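Local coordinates for protein monomethylamine methyltransferase MtmB1 (Methanosarcina barkeri, PDB 1NTH) that transfers the methyl group of monomethylamine to the corrinoid cofactor of its partner protein MtmC in methanogenesis from methylamine, at residues 234-239 / 278-283. Numbering follows the deposited sequence.
Sequences NELKID and DVATHI
L236 meets T281 and A280 through a single methyl group, its CD1, which bridges the loop leading into strand 237-238 and a flank of helix 271-288. The tight end of the contact is methyl against methyl: L236 CD1 lies 3.8 Å from T281 CG2, with the two side chains at a slant to each other. At the preceding residue the fit slackens, the same CD1 standing 4.4 Å from A280 CB. T281 holds OG1 between its backbone N and carbonyl carbon (chi1 60°), which puts CG2 beside the N, on the side facing L236. L236 also touches V277 and, together with A280, M69 of helix 56-73, making an apolar cluster in which L236, A280 and T281 are all buried.

Away from the methyls the segments part, and N234, in contrast, is partly exposed. The loop polar groups are held by bonds of their own: N234 ND2 donates to E235 OE2 at 2.9 Å, nearly straight and in the amide plane, but from above the carboxylate. K237 NZ reaches N234 O at 2.9 Å and pairs with D28. On the helix, H282 ND1 gives a 2.8 Å bond to D278 O, which also accepts H282 N from the opposite face of its plane.

The contact sets strand 237-238, outermost in a small mixed sheet where it pairs with 75-77, against the helix that precedes strand 293-300 of the parallel TIM-barrel sheet. No hydrogen bond crosses between the segments, though Q232, earlier in the same loop, bonds T281 O and so ties loop to helix nearby. Within the two segments the join is apolar, consistent with dispersion and loss of water, which that neighbouring polar bond supplements.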
ATOM      1  N   ASN A 234      -5.744 -18.039  35.657  1.00 20.45           N
ATOM      2  CA  ASN A 234      -5.906 -19.368  36.260  1.00 21.14           C
ATOM      3  C   ASN A 234      -6.929 -19.386  37.394  1.00 20.60           C
ATOM      4  O   ASN A 234      -6.767 -18.643  38.357  1.00 21.90           O
ATOM      5  CB  ASN A 234      -4.567 -19.850  36.817  1.00 22.33           C
ATOM      6  CG  ASN A 234      -3.507 -19.982  35.747  1.00 23.85           C
ATOM      7  OD1 ASN A 234      -3.045 -18.986  35.184  1.00 28.98           O
ATOM      8  ND2 ASN A 234      -3.121 -21.213  35.452  1.00 23.98           N
ATOM      9  N   GLU A 235      -7.986 -20.199  37.295  1.00 20.57           N
ATOM     10  CA  GLU A 235      -8.287 -21.082  36.160  1.00 20.79           C
ATOM     11  C   GLU A 235      -9.700 -20.682  35.725  1.00 21.38           C
ATOM     12  O   GLU A 235     -10.527 -20.343  36.577  1.00 21.57           O
ATOM     13  CB  GLU A 235      -8.302 -22.555  36.596  1.00 21.96           C
ATOM     14  CG  GLU A 235      -7.025 -23.072  37.251  1.00 22.30           C
ATOM     15  CD  GLU A 235      -5.840 -23.115  36.303  1.00 25.52           C
ATOM     16  OE1 GLU A 235      -6.044 -22.985  35.075  1.00 24.57           O
ATOM     17  OE2 GLU A 235      -4.702 -23.292  36.788  1.00 25.13           O
ATOM     18  N   LEU A 236      -9.985 -20.744  34.422  1.00 19.56           N
ATOM     19  CA  LEU A 236     -11.295 -20.340  33.884  1.00 18.88           C
ATOM     20  C   LEU A 236     -11.593 -18.970  34.470  1.00 19.51           C
ATOM     21  O   LEU A 236     -12.615 -18.749  35.129  1.00 18.28           O
ATOM     22  CB  LEU A 236     -12.395 -21.340  34.270  1.00 19.71           C
ATOM     23  CG  LEU A 236     -12.512 -22.575  33.371  1.00 22.27           C
ATOM     24  CD1 LEU A 236     -11.280 -23.447  33.521  1.00 23.05           C
ATOM     25  CD2 LEU A 236     -13.767 -23.359  33.736  1.00 22.14           C
ATOM     26  N   LYS A 237     -10.685 -18.044  34.194  1.00 18.88           N
ATOM     27  CA  LYS A 237     -10.757 -16.705  34.743  1.00 18.45           C
ATOM     28  C   LYS A 237     -10.180 -15.690  33.759  1.00 18.54           C
ATOM     29  O   LYS A 237      -9.323 -16.027  32.942  1.00 17.72           O
ATOM     30  CB  LYS A 237      -9.948 -16.707  36.041  1.00 18.38           C
ATOM     31  CG  LYS A 237      -9.886 -15.407  36.805  1.00 20.22           C
ATOM     32  CD  LYS A 237      -8.937 -15.553  37.996  1.00 20.73           C
ATOM     33  CE  LYS A 237      -9.379 -16.672  38.934  1.00 21.32           C
ATOM     34  NZ  LYS A 237      -8.375 -16.927  40.013  1.00 21.06           N
ATOM     35  N   ILE A 238     -10.645 -14.449  33.845  1.00 18.75           N
ATOM     36  CA  ILE A 238     -10.166 -13.401  32.950  1.00 18.70           C
ATOM     37  C   ILE A 238     -10.364 -12.019  33.570  1.00 21.00           C
ATOM     38  O   ILE A 238     -11.185 -11.840  34.473  1.00 21.18           O
ATOM     39  CB  ILE A 238     -10.918 -13.461  31.590  1.00 18.29           C
ATOM     40  CG1 ILE A 238     -10.139 -12.693  30.518  1.00 18.41           C
ATOM     41  CG2 ILE A 238     -12.306 -12.867  31.728  1.00 18.91           C
ATOM     42  CD1 ILE A 238      -8.821 -13.336  30.156  1.00 18.10           C
ATOM     43  N   ASP A 239      -9.602 -11.046  33.083  1.00 19.81           N
ATOM     44  CA  ASP A 239      -9.702  -9.667  33.554  1.00 20.67           C
ATOM     45  C   ASP A 239     -10.268  -8.829  32.409  1.00 20.79           C
ATOM     46  O   ASP A 239     -10.188  -9.231  31.247  1.00 19.27           O
ATOM     47  CB  ASP A 239      -8.322  -9.149  33.959  1.00 23.46           C
ATOM     48  CG  ASP A 239      -7.286  -9.333  32.866  1.00 28.47           C
ATOM     49  OD1 ASP A 239      -7.058 -10.483  32.437  1.00 31.44           O
ATOM     50  OD2 ASP A 239      -6.699  -8.323  32.435  1.00 33.53           O
ATOM     51  N   ASP A 278      -7.820 -27.784  31.117  1.00 17.87           N
ATOM     52  CA  ASP A 278      -7.092 -27.466  29.889  1.00 17.99           C
ATOM     53  C   ASP A 278      -8.015 -27.571  28.673  1.00 17.45           C
ATOM     54  O   ASP A 278      -8.025 -26.684  27.818  1.00 18.13           O
ATOM     55  CB  ASP A 278      -5.899 -28.409  29.725  1.00 16.78           C
ATOM     56  CG  ASP A 278      -4.876 -27.887  28.735  1.00 19.61           C
ATOM     57  OD1 ASP A 278      -5.147 -26.855  28.085  1.00 19.63           O
ATOM     58  OD2 ASP A 278      -3.803 -28.512  28.609  1.00 18.38           O
ATOM     59  N   VAL A 279      -8.786 -28.652  28.589  1.00 17.14           N
ATOM     60  CA  VAL A 279      -9.712 -28.815  27.471  1.00 16.29           C
ATOM     61  C   VAL A 279     -10.728 -27.675  27.507  1.00 17.09           C
ATOM     62  O   VAL A 279     -11.056 -27.083  26.477  1.00 16.65           O
ATOM     63  CB  VAL A 279     -10.443 -30.183  27.538  1.00 16.28           C
ATOM     64  CG1 VAL A 279     -11.585 -30.231  26.523  1.00 16.35           C
ATOM     65  CG2 VAL A 279      -9.446 -31.305  27.263  1.00 16.54           C
ATOM     66  N   ALA A 280     -11.213 -27.352  28.702  1.00 15.81           N
ATOM     67  CA  ALA A 280     -12.181 -26.277  28.854  1.00 16.60           C
ATOM     68  C   ALA A 280     -11.628 -24.929  28.388  1.00 16.25           C
ATOM     69  O   ALA A 280     -12.360 -24.137  27.795  1.00 17.11           O
ATOM     70  CB  ALA A 280     -12.631 -26.176  30.315  1.00 16.08           C
ATOM     71  N   THR A 281     -10.351 -24.663  28.654  1.00 16.81           N
ATOM     72  CA  THR A 281      -9.777 -23.385  28.244  1.00 17.84           C
ATOM     73  C   THR A 281      -9.441 -23.339  26.754  1.00 18.09           C
ATOM     74  O   THR A 281      -9.391 -22.254  26.173  1.00 17.53           O
ATOM     75  CB  THR A 281      -8.545 -22.992  29.114  1.00 19.80           C
ATOM     76  OG1 THR A 281      -7.512 -23.975  29.003  1.00 21.54           O
ATOM     77  CG2 THR A 281      -8.964 -22.876  30.574  1.00 20.20           C
ATOM     78  N   HIS A 282      -9.224 -24.502  26.137  1.00 16.95           N
ATOM     79  CA  HIS A 282      -8.970 -24.552  24.694  1.00 16.60           C
ATOM     80  C   HIS A 282     -10.284 -24.130  24.035  1.00 16.95           C
ATOM     81  O   HIS A 282     -10.302 -23.369  23.068  1.00 16.86           O
ATOM     82  CB  HIS A 282      -8.622 -25.972  24.224  1.00 15.99           C
ATOM     83  CG  HIS A 282      -7.160 -26.297  24.267  1.00 16.95           C
ATOM     84  ND1 HIS A 282      -6.465 -26.467  25.446  1.00 17.02           N
ATOM     85  CD2 HIS A 282      -6.266 -26.506  23.270  1.00 15.03           C
ATOM     86  CE1 HIS A 282      -5.207 -26.768  25.172  1.00 17.20           C
ATOM     87  NE2 HIS A 282      -5.060 -26.798  23.859  1.00 16.78           N
ATOM     88  N   ILE A 283     -11.394 -24.637  24.570  1.00 16.03           N
ATOM     89  CA  ILE A 283     -12.712 -24.301  24.046  1.00 15.18           C
ATOM     90  C   ILE A 283     -13.050 -22.831  24.326  1.00 15.75           C
ATOM     91  O   ILE A 283     -13.573 -22.128  23.461  1.00 16.11           O
ATOM     92  CB  ILE A 283     -13.806 -25.215  24.672  1.00 14.86           C
ATOM     93  CG1 ILE A 283     -13.584 -26.669  24.234  1.00 14.94           C
ATOM     94  CG2 ILE A 283     -15.190 -24.751  24.237  1.00 16.15           C
ATOM     95  CD1 ILE A 283     -14.486 -27.688  24.952  1.00 17.15           C
TER